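Hypothetical protein (Caulobacter crescentus, PDB 4GOQ) is of unknown function, a small single-chain member of the DUF1491 family in which helices pack on a mixed beta sheet. Local coordinates at residues Thr25-Gly30 with Ile90-Ile95. Sequence-based numbering, arbitrary orientation.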
ATOM      1  N   THR A  25       5.432   7.596  -3.180  1.00 27.32           N
ATOM      2  CA  THR A  25       5.881   7.349  -4.546  0.50 27.02           C
ATOM      3  C   THR A  25       5.379   5.992  -5.042  1.00 27.69           C
ATOM      4  O   THR A  25       5.075   5.094  -4.265  1.00 27.48           O
ATOM      5  CB  THR A  25       7.412   7.542  -4.668  0.50 38.74           C
ATOM      6  OG1 THR A  25       7.816   7.395  -6.026  0.50 38.78           O
ATOM      7  CG2 THR A  25       8.199   6.629  -3.780  0.50 39.96           C
ATOM      8  N   VAL A  26       5.239   5.896  -6.338  1.00 25.81           N
ATOM      9  CA  VAL A  26       4.788   4.671  -6.980  1.00 24.57           C
ATOM     10  C   VAL A  26       6.076   3.868  -7.217  1.00 28.85           C
ATOM     11  O   VAL A  26       6.896   4.243  -8.065  1.00 30.09           O
ATOM     12  CB  VAL A  26       3.993   4.969  -8.276  1.00 28.10           C
ATOM     13  CG1 VAL A  26       3.744   3.676  -9.057  1.00 28.03           C
ATOM     14  CG2 VAL A  26       2.662   5.661  -7.944  1.00 26.90           C
ATOM     15  N   ALA A  27       6.256   2.795  -6.447  1.00 25.39           N
ATOM     16  CA  ALA A  27       7.428   1.905  -6.545  1.00 25.35           C
ATOM     17  C   ALA A  27       7.238   0.890  -7.654  1.00 27.88           C
ATOM     18  O   ALA A  27       8.211   0.346  -8.155  1.00 26.75           O
ATOM     19  CB  ALA A  27       7.675   1.204  -5.228  1.00 25.75           C
ATOM     20  N   ARG A  28       5.988   0.624  -8.029  1.00 25.63           N
ATOM     21  CA  ARG A  28       5.683  -0.251  -9.167  1.00 26.92           C
ATOM     22  C   ARG A  28       4.366   0.197  -9.790  1.00 27.50           C
ATOM     23  O   ARG A  28       3.340   0.273  -9.112  1.00 25.12           O
ATOM     24  CB  ARG A  28       5.654  -1.749  -8.796  1.00 25.67           C
ATOM     25  CG  ARG A  28       5.669  -2.655 -10.024  1.00 27.07           C
ATOM     26  CD  ARG A  28       5.577  -4.136  -9.670  1.00 26.72           C
ATOM     27  NE  ARG A  28       5.829  -5.013 -10.838  1.00 28.31           N
ATOM     28  CZ  ARG A  28       4.904  -5.403 -11.713  1.00 33.99           C
ATOM     29  NH1 ARG A  28       3.647  -4.993 -11.592  1.00 28.01           N
ATOM     30  NH2 ARG A  28       5.232  -6.190 -12.728  1.00 28.65           N
ATOM     31  N   LYS A  29       4.407   0.511 -11.074  1.00 25.39           N
ATOM     32  CA  LYS A  29       3.210   0.930 -11.791  1.00 27.77           C
ATOM     33  C   LYS A  29       2.565  -0.309 -12.390  1.00 33.15           C
ATOM     34  O   LYS A  29       3.129  -0.881 -13.324  1.00 33.10           O
ATOM     35  CB  LYS A  29       3.607   1.949 -12.893  1.00 31.35           C
ATOM     36  CG  LYS A  29       2.447   2.769 -13.439  1.00 46.01           C
ATOM     37  CD  LYS A  29       2.927   3.824 -14.444  1.00 57.34           C
ATOM     38  CE  LYS A  29       3.189   3.259 -15.826  1.00 72.09           C
ATOM     39  NZ  LYS A  29       3.956   4.212 -16.675  1.00 85.57           N
ATOM     40  N   GLY A  30       1.413  -0.722 -11.857  1.00 28.99           N
ATOM     41  CA  GLY A  30       0.727  -1.899 -12.382  1.00 28.53           C
ATOM     42  C   GLY A  30      -0.317  -1.568 -13.433  1.00 31.39           C
ATOM     43  O   GLY A  30      -0.270  -0.485 -14.035  1.00 30.44           O
ATOM     44  N   ILE A  90       0.353  -5.926 -10.526  1.00 26.16           N
ATOM     45  CA  ILE A  90       0.293  -5.261  -9.221  1.00 26.34           C
ATOM     46  C   ILE A  90       1.035  -3.893  -9.170  1.00 28.85           C
ATOM     47  O   ILE A  90       2.106  -3.701  -9.761  1.00 29.08           O
ATOM     48  CB  ILE A  90       0.793  -6.205  -8.078  1.00 30.14           C
ATOM     49  CG1 ILE A  90       0.127  -5.856  -6.737  1.00 31.32           C
ATOM     50  CG2 ILE A  90       2.351  -6.258  -7.971  1.00 28.30           C
ATOM     51  CD1 ILE A  90       0.294  -6.963  -5.573  1.00 31.13           C
ATOM     52  N   TRP A  91       0.437  -2.967  -8.419  1.00 23.46           N
ATOM     53  CA  TRP A  91       0.993  -1.672  -8.067  1.00 23.12           C
ATOM     54  C   TRP A  91       1.655  -1.788  -6.726  1.00 26.74           C
ATOM     55  O   TRP A  91       1.216  -2.575  -5.885  1.00 24.59           O
ATOM     56  CB  TRP A  91      -0.113  -0.601  -7.953  1.00 22.56           C
ATOM     57  CG  TRP A  91      -0.720  -0.182  -9.260  1.00 23.44           C
ATOM     58  CD1 TRP A  91      -1.586  -0.894 -10.030  1.00 25.85           C
ATOM     59  CD2 TRP A  91      -0.581   1.096  -9.882  1.00 23.62           C
ATOM     60  NE1 TRP A  91      -1.987  -0.141 -11.111  1.00 25.14           N
ATOM     61  CE2 TRP A  91      -1.375   1.083 -11.050  1.00 26.76           C
ATOM     62  CE3 TRP A  91       0.159   2.253  -9.572  1.00 25.31           C
ATOM     63  CZ2 TRP A  91      -1.468   2.187 -11.909  1.00 26.86           C
ATOM     64  CZ3 TRP A  91       0.084   3.343 -10.428  1.00 27.44           C
ATOM     65  CH2 TRP A  91      -0.726   3.305 -11.581  1.00 29.31           C
ATOM     66  N   VAL A  92       2.698  -0.996  -6.503  1.00 24.71           N
ATOM     67  CA  VAL A  92       3.325  -0.913  -5.193  1.00 23.14           C
ATOM     68  C   VAL A  92       3.474   0.565  -4.912  1.00 24.79           C
ATOM     69  O   VAL A  92       4.040   1.295  -5.733  1.00 23.98           O
ATOM     70  CB  VAL A  92       4.673  -1.688  -5.051  1.00 26.35           C
ATOM     71  CG1 VAL A  92       5.262  -1.502  -3.637  1.00 24.93           C
ATOM     72  CG2 VAL A  92       4.492  -3.188  -5.362  1.00 26.24           C
ATOM     73  N   VAL A  93       2.963   1.007  -3.757  1.00 23.26           N
ATOM     74  CA  VAL A  93       3.016   2.405  -3.357  1.00 22.09           C
ATOM     75  C   VAL A  93       3.756   2.474  -2.050  1.00 27.97           C
ATOM     76  O   VAL A  93       3.410   1.745  -1.113  1.00 28.17           O
ATOM     77  CB  VAL A  93       1.597   3.050  -3.251  1.00 26.15           C
ATOM     78  CG1 VAL A  93       1.707   4.476  -2.721  1.00 26.00           C
ATOM     79  CG2 VAL A  93       0.876   3.045  -4.614  1.00 26.12           C
ATOM     80  N   GLU A  94       4.800   3.305  -1.986  1.00 24.65           N
ATOM     81  CA  GLU A  94       5.569   3.422  -0.740  1.00 24.96           C
ATOM     82  C   GLU A  94       5.305   4.803  -0.165  1.00 29.49           C
ATOM     83  O   GLU A  94       5.335   5.802  -0.889  1.00 27.86           O
ATOM     84  CB  GLU A  94       7.079   3.168  -1.014  1.00 27.00           C
ATOM     85  CG  GLU A  94       7.938   3.124   0.231  1.00 37.42           C
ATOM     86  CD  GLU A  94       9.328   2.544   0.009  1.00 58.44           C
ATOM     87  OE1 GLU A  94       9.804   2.558  -1.147  1.00 46.10           O
ATOM     88  OE2 GLU A  94       9.946   2.079   0.992  1.00 59.05           O
ATOM     89  N   ILE A  95       4.938   4.843   1.122  1.00 28.01           N
ATOM     90  CA  ILE A  95       4.636   6.082   1.814  1.00 27.26           C
ATOM     91  C   ILE A  95       5.567   6.179   3.016  1.00 32.36           C
ATOM     92  O   ILE A  95       5.600   5.274   3.850  1.00 32.02           O
ATOM     93  CB  ILE A  95       3.131   6.160   2.215  1.00 29.26           C
ATOM     94  CG1 ILE A  95       2.195   6.136   0.947  1.00 30.05           C
ATOM     95  CG2 ILE A  95       2.870   7.399   3.089  1.00 30.49           C
ATOM     96  CD1 ILE A  95       0.791   5.910   1.230  1.00 34.42           C
TER
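With CG of W91 anti to the carbonyl carbon (chi1 -71°), the indole swings across to the backbone of K29 and G30 and lies flat against it. CA of G30 sits over the five-membered ring, 3.6 Å from its centroid, a CH-pi contact, while N of G30 lies above the same face, close to CD2 and CG. CG of K29 covers the six-membered ring off-centre, its closest approach being 3.7 Å to CH2 of W91. CG1 of V26 meets the six-membered ring obliquely, 3.9 Å from CE3 of W91. NE1 donates a hydrogen bond to O of D31, just beyond G30. Replacing the indole by an alanine is likely to strip the G30 backbone and CG of K29 of their apolar cover and leave the D31 carbonyl without its indole donor.

The outermost strand 23-28 pairs antiparallel with 91-97, and a classic beta bulge interrupts it: A27 and R28 both face V92, whose O accepts from N of A27 (2.8 Å) and N of R28 (3.1 Å). The A27 bond is the more bent, at 133°, and its donor is tilted from the carbonyl plane. N of V92 returns a bond to O of R28. Before the bulge, T25 and E94 form a hydrogen-bonded pair through two nearly straight 2.9 Å bonds, T25 N to E94 O and E94 N to T25 O, while the E94 carboxylate forms a salt bridge with K40.

R28, extended from CG to NE with CG anti to the backbone N (chi1 -166°), runs along the opposite face of the sheet to I90. There NH1 donates to O of I90 at 2.7 Å, almost in the guanidinium plane and on a carbonyl lone pair; P88 O is a second acceptor for this nitrogen.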